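Long-range contacts in CCMAN5 (Cellulosimicrobium cellulans, PDB 2XSG), which probably hydrolyses alpha-mannosidic linkages as a calcium-binding glycoside hydrolase of family GH92, and enables mannose-6-phosphate modification of yeast-made human lysosomal enzymes: residues V214-D219 with T227-V232; E716-V721 with M751-S756. One frame throughout, in Å; residues are numbered along the deposited sequence.

Contact 1 of 2, residues V214-D219 with T227-V232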
loop_
_atom_site.group_PDB
_atom_site.type_symbol
_atom_site.label_atom_id
_atom_site.label_comp_id
_atom_site.label_asym_id
_atom_site.label_seq_id
_atom_site.Cartn_x
_atom_site.Cartn_y
_atom_site.Cartn_z
ATOM N N VAL A 214 -0.041 36.834 -13.593
ATOM C CA VAL A 214 -0.168 36.112 -12.331
ATOM C C VAL A 214 -0.336 37.031 -11.116
ATOM O O VAL A 214 0.228 38.133 -11.054
ATOM C CB VAL A 214 1.022 35.104 -12.173
ATOM C CG1 VAL A 214 2.344 35.823 -12.307
ATOM C CG2 VAL A 214 0.929 34.270 -10.875
ATOM N N GLN A 215 -1.171 36.583 -10.186
ATOM C CA GLN A 215 -1.344 37.214 -8.897
ATOM C C GLN A 215 -1.206 36.148 -7.825
ATOM O O GLN A 215 -1.475 34.963 -8.077
ATOM C CB GLN A 215 -2.715 37.857 -8.808
ATOM C CG GLN A 215 -2.845 39.082 -9.698
ATOM C CD GLN A 215 -4.125 39.842 -9.446
ATOM O OE1 GLN A 215 -5.225 39.288 -9.531
ATOM N NE2 GLN A 215 -3.989 41.128 -9.132
ATOM N N THR A 216 -0.782 36.557 -6.635
ATOM C CA THR A 216 -0.587 35.604 -5.549
ATOM C C THR A 216 -1.412 36.008 -4.357
ATOM O O THR A 216 -1.905 37.130 -4.306
ATOM C CB THR A 216 0.878 35.524 -5.124
ATOM O OG1 THR A 216 1.294 36.803 -4.625
ATOM C CG2 THR A 216 1.759 35.099 -6.310
ATOM N N TRP A 217 -1.564 35.088 -3.416
ATOM C CA TRP A 217 -2.157 35.397 -2.114
ATOM C C TRP A 217 -1.373 34.773 -0.958
ATOM O O TRP A 217 -0.721 33.747 -1.124
ATOM C CB TRP A 217 -3.625 34.968 -2.051
ATOM C CG TRP A 217 -3.838 33.499 -1.852
ATOM C CD1 TRP A 217 -3.709 32.806 -0.686
ATOM C CD2 TRP A 217 -4.237 32.542 -2.842
ATOM N NE1 TRP A 217 -3.994 31.477 -0.886
ATOM C CE2 TRP A 217 -4.324 31.287 -2.198
ATOM C CE3 TRP A 217 -4.543 32.627 -4.208
ATOM C CZ2 TRP A 217 -4.707 30.121 -2.867
ATOM C CZ3 TRP A 217 -4.914 31.457 -4.886
ATOM C CH2 TRP A 217 -4.997 30.225 -4.208
ATOM N N GLY A 218 -1.453 35.411 0.203
ATOM C CA GLY A 218 -0.923 34.871 1.440
ATOM C C GLY A 218 -2.033 34.789 2.474
ATOM O O GLY A 218 -3.248 34.821 2.131
ATOM N N ASP A 219 -1.628 34.717 3.739
ATOM C CA ASP A 219 -2.550 34.384 4.835
ATOM C C ASP A 219 -3.589 35.448 5.186
ATOM O O ASP A 219 -4.552 35.165 5.914
ATOM C CB ASP A 219 -1.756 33.989 6.073
ATOM C CG ASP A 219 -1.034 32.662 5.895
ATOM O OD1 ASP A 219 -1.709 31.603 5.910
ATOM O OD2 ASP A 219 0.207 32.690 5.734
ATOM N N THR A 227 5.166 39.010 -6.242
ATOM C CA THR A 227 5.640 37.801 -6.911
ATOM C C THR A 227 6.113 36.717 -5.936
ATOM O O THR A 227 6.581 35.663 -6.372
ATOM C CB THR A 227 6.794 38.135 -7.872
ATOM O OG1 THR A 227 7.770 38.919 -7.166
ATOM C CG2 THR A 227 6.288 38.913 -9.098
ATOM N N ALA A 228 6.021 36.990 -4.629
ATOM C CA ALA A 228 6.507 36.057 -3.586
ATOM C C ALA A 228 5.539 35.982 -2.402
ATOM O O ALA A 228 5.002 37.005 -1.963
ATOM C CB ALA A 228 7.906 36.465 -3.093
ATOM N N GLN A 229 5.311 34.769 -1.908
ATOM C CA GLN A 229 4.555 34.557 -0.683
ATOM C C GLN A 229 5.217 33.449 0.109
ATOM O O GLN A 229 5.830 32.547 -0.463
ATOM C CB GLN A 229 3.092 34.162 -0.963
ATOM C CG GLN A 229 2.270 35.143 -1.809
ATOM C CD GLN A 229 1.863 36.423 -1.072
ATOM O OE1 GLN A 229 1.919 36.495 0.138
ATOM N NE2 GLN A 229 1.418 37.421 -1.817
ATOM N N ASP A 230 5.075 33.514 1.427
ATOM C CA ASP A 230 5.650 32.527 2.317
ATOM C C ASP A 230 4.842 32.513 3.614
ATOM O O ASP A 230 4.825 33.492 4.345
ATOM C CB ASP A 230 7.108 32.892 2.598
ATOM C CG ASP A 230 7.879 31.777 3.268
ATOM O OD1 ASP A 230 7.322 30.673 3.475
ATOM O OD2 ASP A 230 9.073 32.020 3.582
ATOM N N GLY A 231 4.175 31.405 3.902
ATOM C CA GLY A 231 3.287 31.351 5.067
ATOM C C GLY A 231 2.687 29.973 5.213
ATOM O O GLY A 231 3.406 28.981 5.208
ATOM N N VAL A 232 1.366 29.923 5.343
ATOM C CA VAL A 232 0.631 28.668 5.497
ATOM C C VAL A 232 -0.349 28.517 4.338
ATOM O O VAL A 232 -0.202 27.604 3.506
ATOM C CB VAL A 232 -0.113 28.624 6.841
ATOM C CG1 VAL A 232 -0.775 27.272 7.041
ATOM C CG2 VAL A 232 0.851 28.890 7.979
#

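Contact 2 of 2, residues E716-V721 with M751-S756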
loop_
_atom_site.group_PDB
_atom_site.type_symbol
_atom_site.label_atom_id
_atom_site.label_comp_id
_atom_site.label_asym_id
_atom_site.label_seq_id
_atom_site.Cartn_x
_atom_site.Cartn_y
_atom_site.Cartn_z
ATOM N N GLU A 716 -13.277 -22.317 -12.055
ATOM C CA GLU A 716 -13.983 -21.769 -10.899
ATOM C C GLU A 716 -14.338 -22.857 -9.897
ATOM O O GLU A 716 -14.502 -22.589 -8.717
ATOM C CB GLU A 716 -15.230 -20.976 -11.322
ATOM C CG GLU A 716 -14.904 -19.593 -11.871
ATOM C CD GLU A 716 -16.152 -18.781 -12.238
ATOM O OE1 GLU A 716 -17.142 -19.365 -12.717
ATOM O OE2 GLU A 716 -16.125 -17.551 -12.061
ATOM N N ASP A 717 -14.429 -24.093 -10.369
ATOM C CA ASP A 717 -14.815 -25.209 -9.524
ATOM C C ASP A 717 -13.609 -26.072 -9.205
ATOM O O ASP A 717 -13.567 -26.723 -8.162
ATOM C CB ASP A 717 -15.887 -26.064 -10.217
ATOM C CG ASP A 717 -17.221 -25.341 -10.368
ATOM O OD1 ASP A 717 -17.745 -24.804 -9.371
ATOM O OD2 ASP A 717 -17.762 -25.339 -11.495
ATOM N N ALA A 718 -12.636 -26.092 -10.103
ATOM C CA ALA A 718 -11.454 -26.930 -9.923
ATOM C C ALA A 718 -10.311 -26.122 -9.313
ATOM O O ALA A 718 -9.365 -25.733 -9.997
ATOM C CB ALA A 718 -11.032 -27.591 -11.248
ATOM N N PHE A 719 -10.399 -25.900 -8.006
ATOM C CA PHE A 719 -9.431 -25.062 -7.301
ATOM C C PHE A 719 -8.602 -25.838 -6.265
ATOM O O PHE A 719 -7.886 -25.239 -5.467
ATOM C CB PHE A 719 -10.147 -23.858 -6.658
ATOM C CG PHE A 719 -11.328 -24.237 -5.813
ATOM C CD1 PHE A 719 -11.148 -24.761 -4.537
ATOM C CD2 PHE A 719 -12.631 -24.078 -6.298
ATOM C CE1 PHE A 719 -12.244 -25.125 -3.753
ATOM C CE2 PHE A 719 -13.724 -24.427 -5.523
ATOM C CZ PHE A 719 -13.534 -24.958 -4.248
ATOM N N TYR A 720 -8.728 -27.167 -6.261
ATOM C CA TYR A 720 -7.968 -28.034 -5.340
ATOM C C TYR A 720 -6.822 -28.667 -6.102
ATOM O O TYR A 720 -6.997 -29.116 -7.243
ATOM C CB TYR A 720 -8.832 -29.170 -4.780
ATOM C CG TYR A 720 -9.965 -28.776 -3.843
ATOM C CD1 TYR A 720 -9.701 -28.368 -2.541
ATOM C CD2 TYR A 720 -11.293 -28.848 -4.253
ATOM C CE1 TYR A 720 -10.708 -28.019 -1.688
ATOM C CE2 TYR A 720 -12.334 -28.497 -3.390
ATOM C CZ TYR A 720 -12.022 -28.095 -2.097
ATOM O OH TYR A 720 -13.013 -27.738 -1.209
ATOM N N VAL A 721 -5.647 -28.710 -5.474
ATOM C CA VAL A 721 -4.480 -29.364 -6.066
ATOM C C VAL A 721 -4.632 -30.879 -5.925
ATOM O O VAL A 721 -4.979 -31.356 -4.862
ATOM C CB VAL A 721 -3.170 -28.869 -5.430
ATOM C CG1 VAL A 721 -1.972 -29.646 -5.967
ATOM C CG2 VAL A 721 -3.007 -27.360 -5.676
ATOM N N MET A 751 -5.064 -29.617 -11.185
ATOM C CA MET A 751 -6.215 -29.154 -10.394
ATOM C C MET A 751 -7.432 -30.045 -10.575
ATOM O O MET A 751 -7.554 -30.740 -11.581
ATOM C CB MET A 751 -6.567 -27.724 -10.769
ATOM C CG MET A 751 -5.394 -26.771 -10.784
ATOM S SD MET A 751 -4.576 -26.640 -9.176
ATOM C CE MET A 751 -5.728 -25.690 -8.200
ATOM N N GLY A 752 -8.339 -30.019 -9.603
ATOM C CA GLY A 752 -9.557 -30.827 -9.658
ATOM C C GLY A 752 -10.631 -30.247 -8.759
ATOM O O GLY A 752 -10.383 -29.328 -7.971
ATOM N N GLU A 753 -11.825 -30.797 -8.864
ATOM C CA GLU A 753 -12.993 -30.225 -8.223
ATOM C C GLU A 753 -13.212 -30.747 -6.798
ATOM O O GLU A 753 -14.077 -30.236 -6.079
ATOM C CB GLU A 753 -14.231 -30.452 -9.100
ATOM C CG GLU A 753 -14.184 -29.635 -10.394
ATOM C CD GLU A 753 -15.452 -29.716 -11.219
ATOM O OE1 GLU A 753 -16.529 -29.993 -10.646
ATOM O OE2 GLU A 753 -15.370 -29.476 -12.448
ATOM N N GLN A 754 -12.429 -31.751 -6.401
ATOM C CA GLN A 754 -12.533 -32.330 -5.064
ATOM C C GLN A 754 -11.239 -32.179 -4.280
ATOM O O GLN A 754 -10.172 -32.181 -4.871
ATOM C CB GLN A 754 -12.906 -33.824 -5.143
ATOM C CG GLN A 754 -13.905 -34.206 -6.246
ATOM C CD GLN A 754 -15.269 -33.591 -6.031
ATOM O OE1 GLN A 754 -15.677 -33.341 -4.893
ATOM N NE2 GLN A 754 -16.000 -33.351 -7.131
ATOM N N PRO A 755 -11.330 -32.053 -2.937
ATOM C CA PRO A 755 -10.127 -32.074 -2.092
ATOM C C PRO A 755 -9.336 -33.374 -2.275
ATOM O O PRO A 755 -9.931 -34.459 -2.428
ATOM C CB PRO A 755 -10.674 -32.029 -0.647
ATOM C CG PRO A 755 -12.086 -31.667 -0.740
ATOM C CD PRO A 755 -12.573 -31.908 -2.154
ATOM N N SER A 756 -8.010 -33.262 -2.248
ATOM C CA SER A 756 -7.137 -34.433 -2.289
ATOM C C SER A 756 -6.217 -34.422 -1.064
ATOM O O SER A 756 -6.184 -33.436 -0.310
ATOM C CB SER A 756 -6.318 -34.450 -3.586
ATOM O OG SER A 756 -5.138 -33.677 -3.456
HETATM O O HOH W 1 -15.317 -27.873 -6.623
HETATM O O HOH W 2 -6.428 -30.695 -2.447
#

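Contact 1 of 2, residues V214-D219 with T227-V232
T216 and Q229 join two beta strands from different sheets of the beta-sandwich that forms the N-terminal domain of GH92 enzymes. Strand 212-217 belongs to a five-stranded antiparallel sheet. Strand 228-231 pairs instead with strand 169-179. The two segments share no backbone-to-backbone hydrogen bond, and side chains make the link. T216 is buried and directs its side chain at the second segment. Its OG1 accepts a hydrogen bond from Q229 NE2 at 2.9 Å. The bond is nearly straight (169°) and lies in the plane of the Q229 amide. The same OG1 is also hydrogen-bonded to the backbone oxygen of A226, so the hydroxyl has two partners. Q229 bends at its second torsion (chi2 -73°), which carries its amide along the first strand. At W217 the indole turns the other way, and NE1 bonds D233 OD1. Its backbone still takes part, since W217 O lies 3.4 Å from Q229 CG. G218 follows, and having no side chain it lets Q229 OE1 come to 3.5 Å from G218 CA. D219 ends the segment in a loop, and its carboxylate holds the far end of the second segment. OD1 is bonded to the backbone N of D233, next in the chain after V232. D219 OD1 also packs 3.5 Å from V232 CB. D219 OD2 sits 3.4 Å from G231 CA, another close approach at a glycine. With its syn lone pair, D219 OD2 accepts the backbone N-H of V232 at 3.0 Å and 163°.

Contact 2 of 2, residues E716-V721 with M751-S756
The Y720 ring and the P755 ring lie side by side and point the same way, just where an antiparallel strand pair of the catalytic domain comes apart. P755 CD sits 3.9 Å from the centroid of the Y720 ring, 21° off its normal, in a CH-pi contact. F719 CE1 meets the opposite face near its rim, so the phenol ring is sandwiched. The backbone oxygens of G752 and E753 come to its edge, near the ring plane. Y720 CG stands anti to its own carbonyl carbon (chi1 -67°), which brings the ring against the backbone at 753-755. An alanine here is likely to leave P755 and F719 without the flat surface they pack on, and to open a gap beside P755. Two backbone bonds fix the register: Y720 N to G752 O and G752 N to Y720 O, the latter 2.9 Å. V721 and M751 form the next, non-hydrogen-bonded pair, with side chains on the other face. These side chains cross at an angle, V721 CG2 3.9 Å from M751 SD. The bent methionine brings M751 CE to 3.5 Å from F719 C. S756 OG donates to V721 O at 2.7 Å, on a lone pair in the carbonyl plane. A water bridges D717 O and E753 O. Helix 604-616 lies alongside: K609 touches Y720, S605 touches P755, and Q608 OE1 takes the V721 N-H. Strands 720-726 and 746-752 are neighbours in a six-stranded mixed sheet, and 706-712 runs parallel to 746-752 on its other side.

How the contacts relate
The two contacts sit on opposite sides of the chain's centre. Their own centres are 65 Å apart, and their nearest atoms are about 50 Å apart, so neither touches the other. They are also in series along the chain. Contact 1 belongs to the N-terminal domain and contact 2 to the catalytic part of the chain. The centre of contact 1 is 35 Å from the centre of the chain, and that of contact 2 is 31 Å from it. The calcium ion is bound by N588, E589 and D662. In GH92 enzymes calcium belongs to the active site. Neither contact includes a calcium ligand, which is consistent with plain structural packing in both.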